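Local structure of oxidoreductase, NAD-binding (Acidithiobacillus ferrooxidans, 7BVJ) at residues A23-L28 with D275-I280; S53-L58 with A77-Q82; I116-R121 with R294-A299. The protein catalyses the NAD(+)-dependent oxidation of the glucosamine 3-position of UDP-N-acetylglucosamine to a ketone, a step in making the diamino sugar of lipid A. All blocks are in the same frame, centred on the assembly; numbering follows the deposited sequence.

In the fold
Along the chain the segments run 23-28, 53-58, 77-82, 116-121, 275-280 and 294-299, so interaction 2 falls wholly between the segments of interaction 1, whereas interactions 1 and 3 cross. The three centres lie 18 to 23 Å apart and none of the contacts touches another. Interaction 2 stays within the NAD-binding Rossmann fold, pairing two helices beside its six-stranded parallel sheet. The other two bring the consecutive helices 268-282 and 290-312, late in the chain, back to that sheet: interaction 1 where strand 27-32 begins, interaction 3 beside the edge strand 114-117. The C-terminal helices are thereby packed against the nucleotide-binding domain at two separate places.

Interaction 1: residues A23-L28 with D275-I280; sequences AAISQL and DFLNAI
Leu277, on helix 268-282, reaches across to Ile25 and Ser26, where helix 13-25 ends and the chain turns into strand 27-32. The contact is purely van der Waals and small, burying 87 Å² in all. One methyl of Leu277 does the work: with chi2 at -178°, CD1 stands anti to CA and so at full reach from the helix. It lies 3.9 Å from Ser26 CB, and CD1 of Ile25 meets it methyl to methyl, Ile25 CD1 to Leu277 CD1 being 4.2 Å. Ile2, Tyr22 and Ala63 also touch the Leu277 side chain and add to its apolar surroundings.

No hydrogen bond crosses the contact; the polar bonds of Ser26 go elsewhere. Ser26 OG, 4.2 Å from Leu277 CD1, is hydrogen-bonded to Tyr22 O in the preceding helical turn and to Thr6 OG1 on strand 5-9. Those two bonds settle the buried hydroxyl, and what Ser26 offers Leu277 is mainly its CB. Between these segments, helix 268-282 thus meets the end of helix 13-25 and the turn into strand 27-32 through hydrocarbon alone, a contact that depends on fit and fixes no direction by hydrogen bonding.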
ATOM      1  N   ALA A  23       3.549  -7.196  18.611  1.00 27.70           N
ATOM      2  CA  ALA A  23       3.617  -7.429  20.051  1.00 32.40           C
ATOM      3  C   ALA A  23       2.229  -7.472  20.673  1.00 35.09           C
ATOM      4  O   ALA A  23       2.003  -8.217  21.639  1.00 22.50           O
ATOM      5  CB  ALA A  23       4.457  -6.347  20.728  1.00 28.69           C
ATOM      6  N   ALA A  24       1.291  -6.689  20.132  1.00 27.89           N
ATOM      7  CA  ALA A  24      -0.056  -6.722  20.689  1.00 32.39           C
ATOM      8  C   ALA A  24      -0.846  -7.969  20.284  1.00 29.83           C
ATOM      9  O   ALA A  24      -1.702  -8.422  21.051  1.00 30.50           O
ATOM     10  CB  ALA A  24      -0.830  -5.467  20.282  1.00 30.70           C
ATOM     11  N   ILE A  25      -0.615  -8.543  19.104  1.00 31.45           N
ATOM     12  CA  ILE A  25      -1.527  -9.576  18.615  1.00 23.98           C
ATOM     13  C   ILE A  25      -0.876 -10.937  18.397  1.00 29.33           C
ATOM     14  O   ILE A  25      -1.537 -11.845  17.882  1.00 28.55           O
ATOM     15  CB  ILE A  25      -2.224  -9.127  17.320  1.00 29.49           C
ATOM     16  CG1 ILE A  25      -1.240  -9.201  16.154  1.00 28.11           C
ATOM     17  CG2 ILE A  25      -2.811  -7.743  17.499  1.00 29.40           C
ATOM     18  CD1 ILE A  25      -1.842  -8.715  14.883  1.00 37.19           C
ATOM     19  N   SER A  26       0.388 -11.116  18.756  1.00 35.20           N
ATOM     20  CA  SER A  26       1.091 -12.373  18.495  1.00 25.90           C
ATOM     21  C   SER A  26       2.237 -12.474  19.486  1.00 23.73           C
ATOM     22  O   SER A  26       2.330 -11.679  20.427  1.00 22.15           O
ATOM     23  CB  SER A  26       1.587 -12.454  17.042  1.00 24.82           C
ATOM     24  OG  SER A  26       2.637 -11.510  16.774  1.00 22.47           O
ATOM     25  N   GLN A  27       3.120 -13.447  19.264  1.00 24.10           N
ATOM     26  CA  GLN A  27       4.274 -13.688  20.134  1.00 25.08           C
ATOM     27  C   GLN A  27       5.502 -13.101  19.439  1.00 24.90           C
ATOM     28  O   GLN A  27       6.206 -13.779  18.682  1.00 24.00           O
ATOM     29  CB  GLN A  27       4.429 -15.175  20.432  1.00 25.91           C
ATOM     30  CG  GLN A  27       3.359 -15.729  21.377  1.00 26.57           C
ATOM     31  CD  GLN A  27       2.015 -15.940  20.687  1.00 27.19           C
ATOM     32  OE1 GLN A  27       1.915 -16.699  19.727  1.00 28.09           O
ATOM     33  NE2 GLN A  27       0.979 -15.265  21.177  1.00 29.47           N
ATOM     34  N   LEU A  28       5.734 -11.817  19.673  1.00 20.07           N
ATOM     35  CA  LEU A  28       6.853 -11.115  19.045  1.00 25.36           C
ATOM     36  C   LEU A  28       8.160 -11.601  19.658  1.00 23.88           C
ATOM     37  O   LEU A  28       8.454 -11.292  20.814  1.00 22.89           O
ATOM     38  CB  LEU A  28       6.700  -9.609  19.224  1.00 22.18           C
ATOM     39  CG  LEU A  28       7.791  -8.687  18.640  1.00 26.28           C
ATOM     40  CD1 LEU A  28       7.803  -8.666  17.119  1.00 24.38           C
ATOM     41  CD2 LEU A  28       7.664  -7.260  19.179  1.00 28.39           C
ATOM     42  N   ASP A 275      -4.586  -9.685   9.196  1.00 23.13           N
ATOM     43  CA  ASP A 275      -4.951 -10.401   7.980  1.00 22.83           C
ATOM     44  C   ASP A 275      -3.807 -11.301   7.503  1.00 22.57           C
ATOM     45  O   ASP A 275      -4.026 -12.468   7.157  1.00 21.91           O
ATOM     46  CB  ASP A 275      -5.371  -9.395   6.913  1.00 18.93           C
ATOM     47  CG  ASP A 275      -5.829 -10.056   5.648  1.00 26.58           C
ATOM     48  OD1 ASP A 275      -4.950 -10.479   4.873  1.00 29.13           O
ATOM     49  OD2 ASP A 275      -7.059 -10.157   5.417  1.00 35.21           O
ATOM     50  N   PHE A 276      -2.577 -10.770   7.482  1.00 23.37           N
ATOM     51  CA  PHE A 276      -1.399 -11.561   7.104  1.00 23.79           C
ATOM     52  C   PHE A 276      -1.279 -12.827   7.966  1.00 18.99           C
ATOM     53  O   PHE A 276      -1.101 -13.951   7.451  1.00 16.83           O
ATOM     54  CB  PHE A 276      -0.162 -10.636   7.206  1.00 21.09           C
ATOM     55  CG  PHE A 276       1.194 -11.328   7.140  1.00 18.93           C
ATOM     56  CD1 PHE A 276       1.536 -12.169   6.086  1.00 22.10           C
ATOM     57  CD2 PHE A 276       2.155 -11.061   8.109  1.00 17.39           C
ATOM     58  CE1 PHE A 276       2.807 -12.767   6.026  1.00 22.18           C
ATOM     59  CE2 PHE A 276       3.417 -11.666   8.070  1.00 21.32           C
ATOM     60  CZ  PHE A 276       3.747 -12.520   7.018  1.00 17.19           C
ATOM     61  N   LEU A 277      -1.416 -12.669   9.282  1.00 16.13           N
ATOM     62  CA  LEU A 277      -1.240 -13.817  10.176  1.00 23.83           C
ATOM     63  C   LEU A 277      -2.407 -14.812  10.058  1.00 23.67           C
ATOM     64  O   LEU A 277      -2.209 -16.035  10.142  1.00 20.67           O
ATOM     65  CB  LEU A 277      -1.067 -13.329  11.616  1.00 21.73           C
ATOM     66  CG  LEU A 277       0.156 -12.451  11.922  1.00 21.89           C
ATOM     67  CD1 LEU A 277       0.220 -12.076  13.409  1.00 20.91           C
ATOM     68  CD2 LEU A 277       1.434 -13.145  11.481  1.00 19.29           C
ATOM     69  N   ASN A 278      -3.622 -14.312   9.842  1.00 20.90           N
ATOM     70  CA  ASN A 278      -4.748 -15.209   9.600  1.00 28.55           C
ATOM     71  C   ASN A 278      -4.557 -15.973   8.306  1.00 27.43           C
ATOM     72  O   ASN A 278      -4.909 -17.149   8.223  1.00 26.04           O
ATOM     73  CB  ASN A 278      -6.061 -14.433   9.576  1.00 21.05           C
ATOM     74  CG  ASN A 278      -6.443 -13.921  10.935  1.00 25.68           C
ATOM     75  OD1 ASN A 278      -6.072 -14.507  11.952  1.00 25.85           O
ATOM     76  ND2 ASN A 278      -7.174 -12.821  10.971  1.00 27.41           N
ATOM     77  N   ALA A 279      -3.984 -15.331   7.291  1.00 27.88           N
ATOM     78  CA  ALA A 279      -3.749 -16.040   6.040  1.00 25.44           C
ATOM     79  C   ALA A 279      -2.794 -17.200   6.254  1.00 27.35           C
ATOM     80  O   ALA A 279      -2.992 -18.293   5.706  1.00 25.36           O
ATOM     81  CB  ALA A 279      -3.201 -15.083   4.989  1.00 23.19           C
ATOM     82  N   ILE A 280      -1.741 -16.979   7.044  1.00 24.27           N
ATOM     83  CA  ILE A 280      -0.829 -18.086   7.342  1.00 25.78           C
ATOM     84  C   ILE A 280      -1.574 -19.200   8.060  1.00 23.04           C
ATOM     85  O   ILE A 280      -1.492 -20.375   7.675  1.00 23.39           O
ATOM     86  CB  ILE A 280       0.376 -17.613   8.174  1.00 21.80           C
ATOM     87  CG1 ILE A 280       1.283 -16.702   7.353  1.00 19.84           C
ATOM     88  CG2 ILE A 280       1.144 -18.831   8.710  1.00 22.30           C
ATOM     89  CD1 ILE A 280       2.146 -15.744   8.198  1.00 19.11           C
TER

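Interaction 2: residues S53-L58 with A77-Q82; sequences SVDALL and AEVAMQ
A capping bond from Ala56 N to Ser53 OG, 3.2 Å long and at 154° moderately straight, opens helix 54-59, the helix that carries Asp55 and Leu58 against Val79 and Ala80 of helix 73-82. Ser53 is the N-cap, its hydroxyl oxygen taking up a backbone N-H of the first turn. Between the two segments themselves there is no hydrogen bond.

Leu58 holds the middle of the interface with both methyls. CD2 sits 3.7 Å from Ala80 CB, while CD1 rests against the backbone, 3.7 Å from Ala80 CA, and also meets Val79 CG1 at 3.9 Å. The side chain leaves its helix with CG beside the backbone N and anti to the carbonyl carbon (chi1 -72°), which spreads the fork over Ala80; the small alanine lets the two backbones come close here, Leu58 CA to Ala80 CA being 6.6 Å.

The short helical segments cross at -38° with their axes 10.2 Å apart. They are the helices that precede and follow strand 63-66 in the Rossmann fold, and helix 73-82 makes the crossover from that strand to its parallel neighbour 86-90. Val64 of the sheet touches Leu58, and Cys87 touches Ala80, so the pair packs on the sheet beneath. Cutting Leu58 back to an alanine is likely to open a gap between the helices, leaving Ala80 and Val79 CG1 without the Leu58 methyls they pack on.

Toward the exposed margin Val79 is crossed at about a right angle by Asp55, whose OD2 lies 3.6 Å from Val79 CG1, a mere van der Waals approach of carboxylate to methyl. The side chain of Val79 is about 9 Å from the bound NAD.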
ATOM      1  N   SER A  53      21.660 -10.641  14.413  1.00 27.82           N
ATOM      2  CA  SER A  53      21.738 -10.835  12.968  1.00 31.48           C
ATOM      3  C   SER A  53      20.346 -11.169  12.452  1.00 28.41           C
ATOM      4  O   SER A  53      19.469 -11.581  13.217  1.00 25.44           O
ATOM      5  CB  SER A  53      22.723 -11.946  12.587  1.00 23.86           C
ATOM      6  OG  SER A  53      22.207 -13.214  12.962  1.00 29.77           O
ATOM      7  N   VAL A  54      20.153 -10.979  11.141  1.00 30.65           N
ATOM      8  CA  VAL A  54      18.879 -11.355  10.528  1.00 28.86           C
ATOM      9  C   VAL A  54      18.645 -12.854  10.672  1.00 30.44           C
ATOM     10  O   VAL A  54      17.510 -13.303  10.896  1.00 22.77           O
ATOM     11  CB  VAL A  54      18.818 -10.903   9.056  1.00 24.66           C
ATOM     12  CG1 VAL A  54      19.848 -11.616   8.220  1.00 32.93           C
ATOM     13  CG2 VAL A  54      17.436 -11.163   8.481  1.00 25.97           C
ATOM     14  N   ASP A  55      19.719 -13.653  10.585  1.00 28.70           N
ATOM     15  CA  ASP A  55      19.554 -15.105  10.582  1.00 31.54           C
ATOM     16  C   ASP A  55      19.050 -15.611  11.928  1.00 25.48           C
ATOM     17  O   ASP A  55      18.241 -16.543  11.981  1.00 25.95           O
ATOM     18  CB  ASP A  55      20.867 -15.790  10.195  1.00 34.34           C
ATOM     19  CG  ASP A  55      21.347 -15.381   8.813  1.00 40.39           C
ATOM     20  OD1 ASP A  55      22.573 -15.219   8.642  1.00 46.40           O
ATOM     21  OD2 ASP A  55      20.498 -15.204   7.900  1.00 37.29           O
ATOM     22  N   ALA A  56      19.492 -14.988  13.023  1.00 25.07           N
ATOM     23  CA  ALA A  56      19.070 -15.429  14.348  1.00 24.20           C
ATOM     24  C   ALA A  56      17.635 -15.019  14.635  1.00 27.62           C
ATOM     25  O   ALA A  56      16.905 -15.735  15.336  1.00 26.85           O
ATOM     26  CB  ALA A  56      20.011 -14.878  15.419  1.00 26.53           C
ATOM     27  N   LEU A  57      17.218 -13.856  14.126  1.00 28.80           N
ATOM     28  CA  LEU A  57      15.794 -13.543  14.089  1.00 30.29           C
ATOM     29  C   LEU A  57      15.026 -14.645  13.367  1.00 21.07           C
ATOM     30  O   LEU A  57      14.083 -15.219  13.909  1.00 27.02           O
ATOM     31  CB  LEU A  57      15.560 -12.188  13.413  1.00 29.30           C
ATOM     32  CG  LEU A  57      14.103 -11.688  13.398  1.00 24.14           C
ATOM     33  CD1 LEU A  57      14.058 -10.156  13.443  1.00 23.06           C
ATOM     34  CD2 LEU A  57      13.366 -12.188  12.190  1.00 23.27           C
ATOM     35  N   LEU A  58      15.424 -14.950  12.130  1.00 22.12           N
ATOM     36  CA  LEU A  58      14.648 -15.888  11.330  1.00 26.49           C
ATOM     37  C   LEU A  58      14.572 -17.265  11.991  1.00 29.97           C
ATOM     38  O   LEU A  58      13.556 -17.957  11.861  1.00 23.82           O
ATOM     39  CB  LEU A  58      15.228 -15.966   9.918  1.00 25.48           C
ATOM     40  CG  LEU A  58      14.936 -14.695   9.105  1.00 25.51           C
ATOM     41  CD1 LEU A  58      15.835 -14.596   7.894  1.00 23.78           C
ATOM     42  CD2 LEU A  58      13.446 -14.631   8.690  1.00 22.07           C
ATOM     43  N   ALA A  77      14.003 -10.393   1.674  1.00 20.79           N
ATOM     44  CA  ALA A  77      12.924 -11.363   1.507  1.00 24.70           C
ATOM     45  C   ALA A  77      13.462 -12.691   1.014  1.00 24.40           C
ATOM     46  O   ALA A  77      12.956 -13.753   1.395  1.00 22.17           O
ATOM     47  CB  ALA A  77      11.865 -10.834   0.533  1.00 19.15           C
ATOM     48  N   GLU A  78      14.483 -12.657   0.155  1.00 20.80           N
ATOM     49  CA  GLU A  78      15.115 -13.895  -0.279  1.00 26.65           C
ATOM     50  C   GLU A  78      15.673 -14.661   0.917  1.00 25.92           C
ATOM     51  O   GLU A  78      15.455 -15.875   1.047  1.00 28.74           O
ATOM     52  CB  GLU A  78      16.217 -13.588  -1.293  1.00 27.17           C
ATOM     53  CG  GLU A  78      16.592 -14.757  -2.173  1.00 26.53           C
ATOM     54  CD  GLU A  78      17.787 -14.459  -3.059  1.00 36.39           C
ATOM     55  OE1 GLU A  78      18.637 -13.605  -2.677  1.00 30.40           O
ATOM     56  OE2 GLU A  78      17.875 -15.089  -4.133  1.00 36.84           O
ATOM     57  N   VAL A  79      16.398 -13.969   1.810  1.00 24.65           N
ATOM     58  CA  VAL A  79      16.948 -14.670   2.976  1.00 25.57           C
ATOM     59  C   VAL A  79      15.819 -15.187   3.867  1.00 28.66           C
ATOM     60  O   VAL A  79      15.881 -16.306   4.395  1.00 21.45           O
ATOM     61  CB  VAL A  79      17.923 -13.769   3.758  1.00 30.29           C
ATOM     62  CG1 VAL A  79      18.410 -14.488   5.023  1.00 27.25           C
ATOM     63  CG2 VAL A  79      19.125 -13.383   2.889  1.00 22.00           C
ATOM     64  N   ALA A  80      14.752 -14.395   4.019  1.00 23.36           N
ATOM     65  CA  ALA A  80      13.675 -14.781   4.919  1.00 23.98           C
ATOM     66  C   ALA A  80      12.916 -15.987   4.379  1.00 24.38           C
ATOM     67  O   ALA A  80      12.575 -16.902   5.137  1.00 23.35           O
ATOM     68  CB  ALA A  80      12.738 -13.601   5.161  1.00 18.59           C
ATOM     69  N   MET A  81      12.697 -16.043   3.066  1.00 22.53           N
ATOM     70  CA  MET A  81      11.993 -17.185   2.499  1.00 28.67           C
ATOM     71  C   MET A  81      12.871 -18.419   2.407  1.00 27.70           C
ATOM     72  O   MET A  81      12.346 -19.538   2.417  1.00 24.07           O
ATOM     73  CB  MET A  81      11.442 -16.852   1.115  1.00 25.08           C
ATOM     74  CG  MET A  81      10.219 -15.964   1.147  1.00 30.79           C
ATOM     75  SD  MET A  81       9.789 -15.363  -0.494  1.00 36.98           S
ATOM     76  CE  MET A  81       8.390 -14.355  -0.083  1.00 32.40           C
ATOM     77  N   GLN A  82      14.191 -18.249   2.270  1.00 26.79           N
ATOM     78  CA  GLN A  82      15.070 -19.414   2.283  1.00 26.40           C
ATOM     79  C   GLN A  82      14.995 -20.138   3.618  1.00 29.14           C
ATOM     80  O   GLN A  82      15.218 -21.351   3.684  1.00 30.53           O
ATOM     81  CB  GLN A  82      16.514 -19.001   1.994  1.00 27.69           C
ATOM     82  CG  GLN A  82      17.434 -20.184   1.789  1.00 32.97           C
ATOM     83  CD  GLN A  82      16.874 -21.167   0.776  1.00 40.26           C
ATOM     84  OE1 GLN A  82      16.553 -20.788  -0.351  1.00 42.32           O
ATOM     85  NE2 GLN A  82      16.748 -22.434   1.173  1.00 37.09           N
TER

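Interaction 3: residues I116-R121 with R294-A299; sequences IGHIKR and RRVLAA
His118 and Val296 form the tight part of this contact. They approach from opposite directions, and a single methyl, Val296 CG1, comes obliquely to the imidazole, 3.4 Å from His118 NE2 and 3.7 Å from His118 CE1. That methyl occupies the place between backbone N and carbonyl carbon (chi1 62°), the sterically costly one, and so projects from helix 290-312 toward the ring. Both residues are buried, and Lys91, Asp167 and Cys288 also touch the His118 side chain.

The second pair is looser and partly exposed. Arg121 stretches out with CG to NE extended, whereas Arg295 is bent at chi3 (-13°); the two side chains cross at about a right angle, with guanidinium planes 33° apart. Arg121 NH2 is 4.1 Å from Arg295 NH2, a like-charge approach without a bond. Asp167 of helix 157-173, in a salt bridge with Arg121 NE, probably offsets part of that charge, and Phe287 O takes a weak hydrogen bond from Arg121 NH1.

Gly117, centre of an inverse gamma turn, leads from strand 114-117 to His118 and the 3-10 turn beyond. This is the exit of the last parallel strand of a Gfo/Idh/MocA Rossmann domain, beside Lys91, which touches His118, and His164, which touches Lys120; one or other of these two has been suggested as the likely catalytic base.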
ATOM      1  N   ILE A 116       2.132  -8.011   0.500  1.00 20.84           N
ATOM      2  CA  ILE A 116       2.725  -6.697   0.305  1.00 20.60           C
ATOM      3  C   ILE A 116       1.901  -5.699   1.108  1.00 23.11           C
ATOM      4  O   ILE A 116       0.667  -5.775   1.123  1.00 22.83           O
ATOM      5  CB  ILE A 116       2.777  -6.306  -1.188  1.00 20.36           C
ATOM      6  CG1 ILE A 116       3.301  -7.462  -2.038  1.00 21.87           C
ATOM      7  CG2 ILE A 116       3.675  -5.090  -1.398  1.00 22.23           C
ATOM      8  CD1 ILE A 116       4.645  -8.027  -1.572  1.00 20.50           C
ATOM      9  N   GLY A 117       2.581  -4.767   1.772  1.00 19.92           N
ATOM     10  CA  GLY A 117       1.920  -3.774   2.600  1.00 19.13           C
ATOM     11  C   GLY A 117       1.217  -2.649   1.858  1.00 25.90           C
ATOM     12  O   GLY A 117       1.641  -1.493   1.923  1.00 25.51           O
ATOM     13  N   HIS A 118       0.114  -2.969   1.175  1.00 21.46           N
ATOM     14  CA  HIS A 118      -0.682  -1.969   0.475  1.00 25.43           C
ATOM     15  C   HIS A 118      -1.862  -1.589   1.363  1.00 24.71           C
ATOM     16  O   HIS A 118      -3.003  -2.039   1.180  1.00 21.66           O
ATOM     17  CB  HIS A 118      -1.108  -2.493  -0.889  1.00 25.25           C
ATOM     18  CG  HIS A 118      -0.043  -2.334  -1.927  1.00 24.67           C
ATOM     19  ND1 HIS A 118       0.370  -1.101  -2.374  1.00 20.17           N
ATOM     20  CD2 HIS A 118       0.723  -3.246  -2.569  1.00 22.99           C
ATOM     21  CE1 HIS A 118       1.323  -1.257  -3.275  1.00 23.24           C
ATOM     22  NE2 HIS A 118       1.562  -2.550  -3.407  1.00 28.67           N
ATOM     23  N   ILE A 119      -1.562  -0.688   2.304  1.00 21.99           N
ATOM     24  CA  ILE A 119      -2.427  -0.400   3.444  1.00 25.90           C
ATOM     25  C   ILE A 119      -3.806   0.118   3.031  1.00 25.69           C
ATOM     26  O   ILE A 119      -4.805  -0.187   3.699  1.00 23.43           O
ATOM     27  CB  ILE A 119      -1.711   0.575   4.407  1.00 29.67           C
ATOM     28  CG1 ILE A 119      -2.447   0.649   5.751  1.00 30.17           C
ATOM     29  CG2 ILE A 119      -1.527   1.974   3.772  1.00 23.89           C
ATOM     30  CD1 ILE A 119      -1.553   0.965   6.943  1.00 27.31           C
ATOM     31  N   LYS A 120      -3.909   0.858   1.924  1.00 26.65           N
ATOM     32  CA  LYS A 120      -5.146   1.553   1.468  1.00 24.05           C
ATOM     33  C   LYS A 120      -6.249   0.544   1.160  1.00 25.05           C
ATOM     34  O   LYS A 120      -7.349   0.914   1.129  1.00 25.85           O
ATOM     35  CB  LYS A 120      -4.832   2.402   0.238  1.00 29.49           C
ATOM     36  CG  LYS A 120      -4.906   3.901   0.379  1.00 28.01           C
ATOM     37  CD  LYS A 120      -3.747   4.510   1.066  1.00 34.19           C
ATOM     38  CE  LYS A 120      -4.152   5.022   2.430  1.00 35.72           C
ATOM     39  NZ  LYS A 120      -2.971   5.398   3.221  1.00 36.62           N
ATOM     40  N   ARG A 121      -5.892  -0.699   0.925  1.00 25.67           N
ATOM     41  CA  ARG A 121      -6.901  -1.717   0.681  1.00 27.40           C
ATOM     42  C   ARG A 121      -7.751  -1.970   1.912  1.00 28.33           C
ATOM     43  O   ARG A 121      -8.912  -2.370   1.771  1.00 33.75           O
ATOM     44  CB  ARG A 121      -6.262  -3.027   0.242  1.00 23.43           C
ATOM     45  CG  ARG A 121      -5.578  -3.013  -1.100  1.00 19.90           C
ATOM     46  CD  ARG A 121      -5.275  -4.413  -1.540  1.00 23.66           C
ATOM     47  NE  ARG A 121      -4.737  -4.471  -2.897  1.00 23.99           N
ATOM     48  CZ  ARG A 121      -4.843  -5.540  -3.675  1.00 20.90           C
ATOM     49  NH1 ARG A 121      -5.449  -6.618  -3.213  1.00 26.28           N
ATOM     50  NH2 ARG A 121      -4.344  -5.540  -4.895  1.00 21.66           N
ATOM     51  N   ARG A 294       3.096  -7.075  -7.567  1.00 22.98           N
ATOM     52  CA  ARG A 294       3.818  -6.959  -8.831  1.00 24.38           C
ATOM     53  C   ARG A 294       2.963  -6.282  -9.900  1.00 25.18           C
ATOM     54  O   ARG A 294       3.479  -5.489 -10.692  1.00 26.86           O
ATOM     55  CB  ARG A 294       4.281  -8.346  -9.293  1.00 20.76           C
ATOM     56  CG  ARG A 294       5.124  -8.349 -10.552  1.00 27.26           C
ATOM     57  CD  ARG A 294       4.388  -8.947 -11.752  1.00 31.62           C
ATOM     58  NE  ARG A 294       5.309  -9.318 -12.826  1.00 30.66           N
ATOM     59  CZ  ARG A 294       5.448  -8.656 -13.972  1.00 34.70           C
ATOM     60  NH1 ARG A 294       4.709  -7.582 -14.217  1.00 35.85           N
ATOM     61  NH2 ARG A 294       6.325  -9.074 -14.882  1.00 39.35           N
ATOM     62  N   ARG A 295       1.662  -6.597  -9.953  1.00 25.08           N
ATOM     63  CA  ARG A 295       0.753  -5.914 -10.880  1.00 27.76           C
ATOM     64  C   ARG A 295       0.849  -4.403 -10.721  1.00 25.27           C
ATOM     65  O   ARG A 295       1.086  -3.660 -11.696  1.00 24.48           O
ATOM     66  CB  ARG A 295      -0.698  -6.373 -10.642  1.00 23.74           C
ATOM     67  CG  ARG A 295      -1.158  -7.568 -11.476  1.00 35.42           C
ATOM     68  CD  ARG A 295      -2.691  -7.576 -11.733  1.00 31.45           C
ATOM     69  NE  ARG A 295      -3.384  -6.624 -10.869  1.00 31.62           N
ATOM     70  CZ  ARG A 295      -3.881  -6.915  -9.669  1.00 32.39           C
ATOM     71  NH1 ARG A 295      -3.782  -8.155  -9.192  1.00 37.81           N
ATOM     72  NH2 ARG A 295      -4.476  -5.967  -8.943  1.00 26.13           N
ATOM     73  N   VAL A 296       0.654  -3.923  -9.492  1.00 27.00           N
ATOM     74  CA  VAL A 296       0.702  -2.451  -9.269  1.00 21.99           C
ATOM     75  C   VAL A 296       2.126  -1.937  -9.500  1.00 24.36           C
ATOM     76  O   VAL A 296       2.236  -0.832  -9.947  1.00 20.13           O
ATOM     77  CB  VAL A 296       0.070  -1.956  -7.952  1.00 20.63           C
ATOM     78  CG1 VAL A 296       0.720  -2.471  -6.703  1.00 17.24           C
ATOM     79  CG2 VAL A 296      -0.027  -0.456  -7.930  1.00 20.37           C
ATOM     80  N   LEU A 297       3.145  -2.723  -9.155  1.00 24.48           N
ATOM     81  CA  LEU A 297       4.530  -2.302  -9.367  1.00 22.99           C
ATOM     82  C   LEU A 297       4.822  -2.063 -10.845  1.00 25.54           C
ATOM     83  O   LEU A 297       5.473  -1.074 -11.201  1.00 23.63           O
ATOM     84  CB  LEU A 297       5.499  -3.344  -8.803  1.00 24.64           C
ATOM     85  CG  LEU A 297       6.981  -3.068  -9.091  1.00 29.50           C
ATOM     86  CD1 LEU A 297       7.504  -1.900  -8.265  1.00 25.21           C
ATOM     87  CD2 LEU A 297       7.844  -4.297  -8.872  1.00 30.87           C
ATOM     88  N   ALA A 298       4.363  -2.971 -11.713  1.00 24.95           N
ATOM     89  CA  ALA A 298       4.535  -2.799 -13.156  1.00 28.51           C
ATOM     90  C   ALA A 298       3.792  -1.563 -13.662  1.00 24.12           C
ATOM     91  O   ALA A 298       4.333  -0.785 -14.462  1.00 21.41           O
ATOM     92  CB  ALA A 298       4.054  -4.053 -13.899  1.00 19.88           C
ATOM     93  N   ALA A 299       2.561  -1.353 -13.189  1.00 21.66           N
ATOM     94  CA  ALA A 299       1.854  -0.125 -13.555  1.00 20.32           C
ATOM     95  C   ALA A 299       2.610   1.124 -13.095  1.00 19.71           C
ATOM     96  O   ALA A 299       2.702   2.126 -13.826  1.00 17.87           O
ATOM     97  CB  ALA A 299       0.444  -0.143 -12.963  1.00 16.36           C
TER